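PDB 2JEX: regulatory protein E2, which probably regulates viral transcription and helps initiate viral DNA replication by improving the specificity with which protein E1 binds DNA. Local coordinates for residues K25-R37 against I73-T85. The protein carries 1 engineered substitution. Numbering follows the deposited sequence.
Sequences KLQDHILYWTAVR and IEMQLSLQELSKT
Arg37 reaches over to Gln76 with one guanidinium nitrogen: NH1 donates to OE1 of Gln76 at 2.9 Å, with a nearly straight N-H...O angle of 164°. The oxygen lies in the guanidinium plane, yet the donor stands above the plane of the amide, the two flat groups being turned well away from coplanar. An extended Arg37 chain, CG lying trans to the backbone N (chi1 174°), carries the group across the groove, and Ile73 covers one guanidinium face, its CG1 3.4 Å from NE. The other end of the Gln76 amide is also held: NE2 donates to OE1 of Gln80 one turn on, 3.0 Å away, which probably limits the amide's rotation.

Deeper in, Met75 lies over one face of the Trp33 indole, its CB making a CH-pi contact with the five-membered ring, 3.6 Å from the centroid. A bend at chi2 takes SD above the six-membered ring at a longer Met-aromatic distance; Tyr32 lies over the opposite indole face. The indole NE1 bonds to the carbonyl of Thr97. Next along, Leu79 fits as a knob into the hole formed by Leu26, His29, Ile30 and Trp33: CD1 comes 3.5 Å from Trp33 CD1, CD2 meets Leu26 CD1 at 3.7 Å, and CB slides past Ile30 CG1. The Leu26 CD2 branch reaches Ser83, closing that end.

Segments 26-37 and 73-83 of helices 26-48 and 62-83 run roughly antiparallel, their axes 154° apart in direction and 8.3 Å apart at closest approach, within the three-helix part of the transactivation domain; helix 4-21 flanks the first and strand 110-120 the second. Apolar and aromatic packing accounts for the buried middle, while at the partly exposed border Arg37-Gln76 is the one hydrogen bond joining the two segments, Gln80 merely steadying the Gln76 amide.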
loop_
_atom_site.group_PDB
_atom_site.type_symbol
_atom_site.label_atom_id
_atom_site.label_comp_id
_atom_site.label_asym_id
_atom_site.label_seq_id
_atom_site.Cartn_x
_atom_site.Cartn_y
_atom_site.Cartn_z
ATOM N N LYS A 25 -11.736 6.509 -10.525
ATOM C CA LYS A 25 -10.998 7.689 -10.986
ATOM C C LYS A 25 -10.031 8.209 -9.922
ATOM O O LYS A 25 -10.410 8.398 -8.767
ATOM C CB LYS A 25 -11.955 8.793 -11.463
ATOM C CG LYS A 25 -11.301 10.166 -11.669
ATOM C CD LYS A 25 -10.197 10.153 -12.735
ATOM C CE LYS A 25 -9.308 11.387 -12.629
ATOM N NZ LYS A 25 -10.032 12.616 -13.097
ATOM N N LEU A 26 -8.785 8.435 -10.340
ATOM C CA LEU A 26 -7.710 8.919 -9.475
ATOM C C LEU A 26 -8.037 10.224 -8.722
ATOM O O LEU A 26 -7.643 10.390 -7.571
ATOM C CB LEU A 26 -6.406 9.064 -10.281
ATOM C CG LEU A 26 -5.075 9.424 -9.581
ATOM C CD1 LEU A 26 -4.818 8.634 -8.274
ATOM C CD2 LEU A 26 -3.905 9.247 -10.544
ATOM N N GLN A 27 -8.766 11.123 -9.374
ATOM C CA GLN A 27 -9.110 12.422 -8.807
ATOM C C GLN A 27 -10.026 12.326 -7.588
ATOM O O GLN A 27 -9.888 13.095 -6.647
ATOM C CB GLN A 27 -9.730 13.330 -9.872
ATOM C CG GLN A 27 -9.821 14.796 -9.470
ATOM C CD GLN A 27 -8.494 15.359 -8.987
ATOM O OE1 GLN A 27 -8.415 15.952 -7.912
ATOM N NE2 GLN A 27 -7.441 15.170 -9.784
ATOM N N ASP A 28 -10.956 11.379 -7.610
ATOM C CA ASP A 28 -11.792 11.115 -6.446
ATOM C C ASP A 28 -10.977 10.634 -5.242
ATOM O O ASP A 28 -11.335 10.912 -4.096
ATOM C CB ASP A 28 -12.874 10.097 -6.793
ATOM C CG ASP A 28 -13.942 10.672 -7.693
ATOM O OD1 ASP A 28 -14.234 10.053 -8.739
ATOM O OD2 ASP A 28 -14.486 11.747 -7.361
ATOM N N HIS A 29 -9.884 9.924 -5.506
ATOM C CA HIS A 29 -9.024 9.411 -4.445
ATOM C C HIS A 29 -8.086 10.487 -3.901
ATOM O O HIS A 29 -7.818 10.535 -2.710
ATOM C CB HIS A 29 -8.263 8.174 -4.931
ATOM C CG HIS A 29 -9.164 7.088 -5.431
ATOM N ND1 HIS A 29 -10.303 6.702 -4.757
ATOM C CD2 HIS A 29 -9.112 6.325 -6.548
ATOM C CE1 HIS A 29 -10.910 5.746 -5.433
ATOM N NE2 HIS A 29 -10.204 5.493 -6.521
ATOM N N ILE A 30 -7.595 11.346 -4.784
ATOM C CA ILE A 30 -6.914 12.565 -4.375
ATOM C C ILE A 30 -7.814 13.337 -3.408
ATOM O O ILE A 30 -7.372 13.720 -2.322
ATOM C CB ILE A 30 -6.514 13.437 -5.596
ATOM C CG1 ILE A 30 -5.431 12.713 -6.415
ATOM C CG2 ILE A 30 -6.065 14.854 -5.136
ATOM C CD1 ILE A 30 -5.067 13.349 -7.741
ATOM N N LEU A 31 -9.075 13.517 -3.803
ATOM C CA LEU A 31 -10.096 14.193 -3.004
ATOM C C LEU A 31 -10.339 13.537 -1.657
ATOM O O LEU A 31 -10.445 14.223 -0.648
ATOM C CB LEU A 31 -11.413 14.255 -3.780
ATOM C CG LEU A 31 -11.924 15.543 -4.424
ATOM C CD1 LEU A 31 -10.832 16.584 -4.681
ATOM C CD2 LEU A 31 -12.686 15.199 -5.704
ATOM N N TYR A 32 -10.435 12.208 -1.658
ATOM C CA TYR A 32 -10.610 11.418 -0.443
ATOM C C TYR A 32 -9.455 11.617 0.534
ATOM O O TYR A 32 -9.684 11.785 1.727
ATOM C CB TYR A 32 -10.789 9.922 -0.782
ATOM C CG TYR A 32 -10.661 8.992 0.410
ATOM C CD1 TYR A 32 -11.760 8.711 1.227
ATOM C CD2 TYR A 32 -9.437 8.405 0.725
ATOM C CE1 TYR A 32 -11.641 7.867 2.333
ATOM C CE2 TYR A 32 -9.303 7.558 1.826
ATOM C CZ TYR A 32 -10.404 7.294 2.622
ATOM O OH TYR A 32 -10.262 6.467 3.709
ATOM N N TRP A 33 -8.220 11.589 0.038
ATOM C CA TRP A 33 -7.065 11.716 0.933
ATOM C C TRP A 33 -6.866 13.121 1.459
ATOM O O TRP A 33 -6.352 13.302 2.560
ATOM C CB TRP A 33 -5.784 11.178 0.304
ATOM C CG TRP A 33 -5.760 9.698 0.349
ATOM C CD1 TRP A 33 -5.927 8.839 -0.704
ATOM C CD2 TRP A 33 -5.602 8.880 1.516
ATOM N NE1 TRP A 33 -5.868 7.531 -0.267
ATOM C CE2 TRP A 33 -5.673 7.526 1.090
ATOM C CE3 TRP A 33 -5.403 9.155 2.877
ATOM C CZ2 TRP A 33 -5.549 6.452 1.978
ATOM C CZ3 TRP A 33 -5.272 8.080 3.763
ATOM C CH2 TRP A 33 -5.355 6.746 3.307
ATOM N N THR A 34 -7.282 14.107 0.668
ATOM C CA THR A 34 -7.235 15.500 1.079
ATOM C C THR A 34 -8.259 15.771 2.193
ATOM O O THR A 34 -8.044 16.634 3.042
ATOM C CB THR A 34 -7.496 16.420 -0.117
ATOM O OG1 THR A 34 -8.816 16.178 -0.610
ATOM C CG2 THR A 34 -6.531 16.104 -1.225
ATOM N N ALA A 35 -9.361 15.017 2.179
ATOM C CA ALA A 35 -10.368 15.087 3.223
ATOM C C ALA A 35 -9.921 14.356 4.487
ATOM O O ALA A 35 -10.255 14.778 5.592
ATOM C CB ALA A 35 -11.687 14.535 2.723
ATOM N N VAL A 36 -9.166 13.268 4.323
ATOM C CA VAL A 36 -8.561 12.569 5.471
ATOM C C VAL A 36 -7.552 13.489 6.153
ATOM O O VAL A 36 -7.510 13.571 7.385
ATOM C CB VAL A 36 -7.899 11.209 5.093
ATOM C CG1 VAL A 36 -7.299 10.534 6.340
ATOM C CG2 VAL A 36 -8.912 10.252 4.435
ATOM N N ARG A 37 -6.776 14.200 5.334
ATOM C CA ARG A 37 -5.790 15.176 5.785
ATOM C C ARG A 37 -6.435 16.294 6.602
ATOM O O ARG A 37 -5.999 16.587 7.718
ATOM C CB ARG A 37 -5.078 15.768 4.574
ATOM C CG ARG A 37 -4.130 16.900 4.901
ATOM C CD ARG A 37 -3.430 17.388 3.655
ATOM N NE ARG A 37 -2.443 18.423 3.952
ATOM C CZ ARG A 37 -1.573 18.898 3.068
ATOM N NH1 ARG A 37 -1.574 18.438 1.827
ATOM N NH2 ARG A 37 -0.707 19.843 3.422
ATOM N N ILE A 73 -1.306 13.256 3.964
ATOM C CA ILE A 73 -0.464 14.202 3.216
ATOM C C ILE A 73 0.335 13.434 2.142
ATOM O O ILE A 73 0.283 13.774 0.949
ATOM C CB ILE A 73 0.477 15.002 4.167
ATOM C CG1 ILE A 73 -0.322 16.033 4.978
ATOM C CG2 ILE A 73 1.590 15.701 3.402
ATOM C CD1 ILE A 73 0.379 16.572 6.249
ATOM N N GLU A 74 1.032 12.381 2.583
ATOM C CA GLU A 74 1.847 11.534 1.712
ATOM C C GLU A 74 1.059 10.907 0.559
ATOM O O GLU A 74 1.556 10.844 -0.575
ATOM C CB GLU A 74 2.550 10.438 2.515
ATOM C CG GLU A 74 3.431 9.558 1.664
ATOM C CD GLU A 74 4.360 8.682 2.468
ATOM O OE1 GLU A 74 4.271 8.689 3.718
ATOM O OE2 GLU A 74 5.183 7.979 1.840
ATOM N N MET A 75 -0.149 10.436 0.865
ATOM C CA MET A 75 -1.030 9.859 -0.141
ATOM C C MET A 75 -1.505 10.931 -1.117
ATOM O O MET A 75 -1.384 10.770 -2.330
ATOM C CB MET A 75 -2.221 9.131 0.507
ATOM C CG MET A 75 -1.857 7.882 1.312
ATOM S SD MET A 75 -0.931 6.597 0.423
ATOM C CE MET A 75 -2.282 5.648 -0.285
ATOM N N GLN A 76 -2.011 12.035 -0.583
ATOM C CA GLN A 76 -2.472 13.155 -1.403
ATOM C C GLN A 76 -1.433 13.636 -2.420
ATOM O O GLN A 76 -1.713 13.682 -3.622
ATOM C CB GLN A 76 -2.891 14.328 -0.527
ATOM C CG GLN A 76 -3.322 15.530 -1.339
ATOM C CD GLN A 76 -3.511 16.792 -0.514
ATOM O OE1 GLN A 76 -3.645 16.744 0.701
ATOM N NE2 GLN A 76 -3.559 17.930 -1.190
ATOM N N LEU A 77 -0.250 14.004 -1.922
ATOM C CA LEU A 77 0.838 14.532 -2.756
ATOM C C LEU A 77 1.334 13.502 -3.758
ATOM O O LEU A 77 1.559 13.834 -4.918
ATOM C CB LEU A 77 1.999 15.048 -1.896
ATOM C CG LEU A 77 1.666 16.151 -0.885
ATOM C CD1 LEU A 77 2.908 16.630 -0.143
ATOM C CD2 LEU A 77 0.931 17.326 -1.537
ATOM N N SER A 78 1.479 12.256 -3.305
ATOM C CA SER A 78 1.902 11.151 -4.167
ATOM C C SER A 78 0.918 10.936 -5.302
ATOM O O SER A 78 1.316 10.837 -6.467
ATOM C CB SER A 78 2.074 9.854 -3.368
ATOM O OG SER A 78 3.245 9.900 -2.568
ATOM N N LEU A 79 -0.364 10.880 -4.954
ATOM C CA LEU A 79 -1.410 10.691 -5.951
ATOM C C LEU A 79 -1.519 11.862 -6.917
ATOM O O LEU A 79 -1.781 11.652 -8.106
ATOM C CB LEU A 79 -2.766 10.398 -5.295
ATOM C CG LEU A 79 -2.859 9.119 -4.455
ATOM C CD1 LEU A 79 -4.145 9.099 -3.651
ATOM C CD2 LEU A 79 -2.739 7.837 -5.324
ATOM N N GLN A 80 -1.303 13.083 -6.414
ATOM C CA GLN A 80 -1.342 14.279 -7.254
ATOM C C GLN A 80 -0.226 14.239 -8.291
ATOM O O GLN A 80 -0.421 14.650 -9.447
ATOM C CB GLN A 80 -1.237 15.553 -6.418
ATOM C CG GLN A 80 -2.500 15.942 -5.660
ATOM C CD GLN A 80 -2.321 17.221 -4.835
ATOM O OE1 GLN A 80 -3.233 17.653 -4.115
ATOM N NE2 GLN A 80 -1.146 17.828 -4.937
ATOM N N GLU A 81 0.943 13.745 -7.880
ATOM C CA GLU A 81 2.053 13.532 -8.803
ATOM C C GLU A 81 1.701 12.486 -9.858
ATOM O O GLU A 81 1.925 12.703 -11.047
ATOM C CB GLU A 81 3.318 13.131 -8.053
ATOM C CG GLU A 81 3.887 14.221 -7.161
ATOM C CD GLU A 81 5.256 13.868 -6.603
ATOM O OE1 GLU A 81 5.937 14.767 -6.067
ATOM O OE2 GLU A 81 5.654 12.688 -6.710
ATOM N N LEU A 82 1.135 11.366 -9.410
ATOM C CA LEU A 82 0.695 10.279 -10.299
ATOM C C LEU A 82 -0.218 10.716 -11.442
ATOM O O LEU A 82 -0.014 10.312 -12.580
ATOM C CB LEU A 82 -0.029 9.197 -9.509
ATOM C CG LEU A 82 0.627 7.824 -9.395
ATOM C CD1 LEU A 82 -0.148 6.982 -8.390
ATOM C CD2 LEU A 82 0.717 7.118 -10.751
ATOM N N SER A 83 -1.224 11.527 -11.120
ATOM C CA SER A 83 -2.210 12.009 -12.084
ATOM C C SER A 83 -1.583 12.835 -13.196
ATOM O O SER A 83 -2.130 12.921 -14.299
ATOM C CB SER A 83 -3.282 12.825 -11.380
ATOM O OG SER A 83 -2.696 13.930 -10.721
ATOM N N LYS A 84 -0.433 13.434 -12.898
ATOM C CA LYS A 84 0.320 14.219 -13.877
ATOM C C LYS A 84 1.229 13.342 -14.756
ATOM O O LYS A 84 2.014 13.859 -15.548
ATOM C CB LYS A 84 1.138 15.315 -13.178
ATOM C CG LYS A 84 0.339 16.268 -12.280
ATOM C CD LYS A 84 -0.859 16.894 -13.003
ATOM C CE LYS A 84 -1.276 18.226 -12.387
ATOM N NZ LYS A 84 -0.847 19.387 -13.237
ATOM N N THR A 85 1.124 12.022 -14.609
ATOM C CA THR A 85 1.903 11.079 -15.418
ATOM C C THR A 85 1.006 10.293 -16.380
ATOM O O THR A 85 -0.220 10.439 -16.376
ATOM C CB THR A 85 2.701 10.060 -14.548
ATOM O OG1 THR A 85 1.810 9.072 -14.018
ATOM C CG2 THR A 85 3.437 10.745 -13.400
#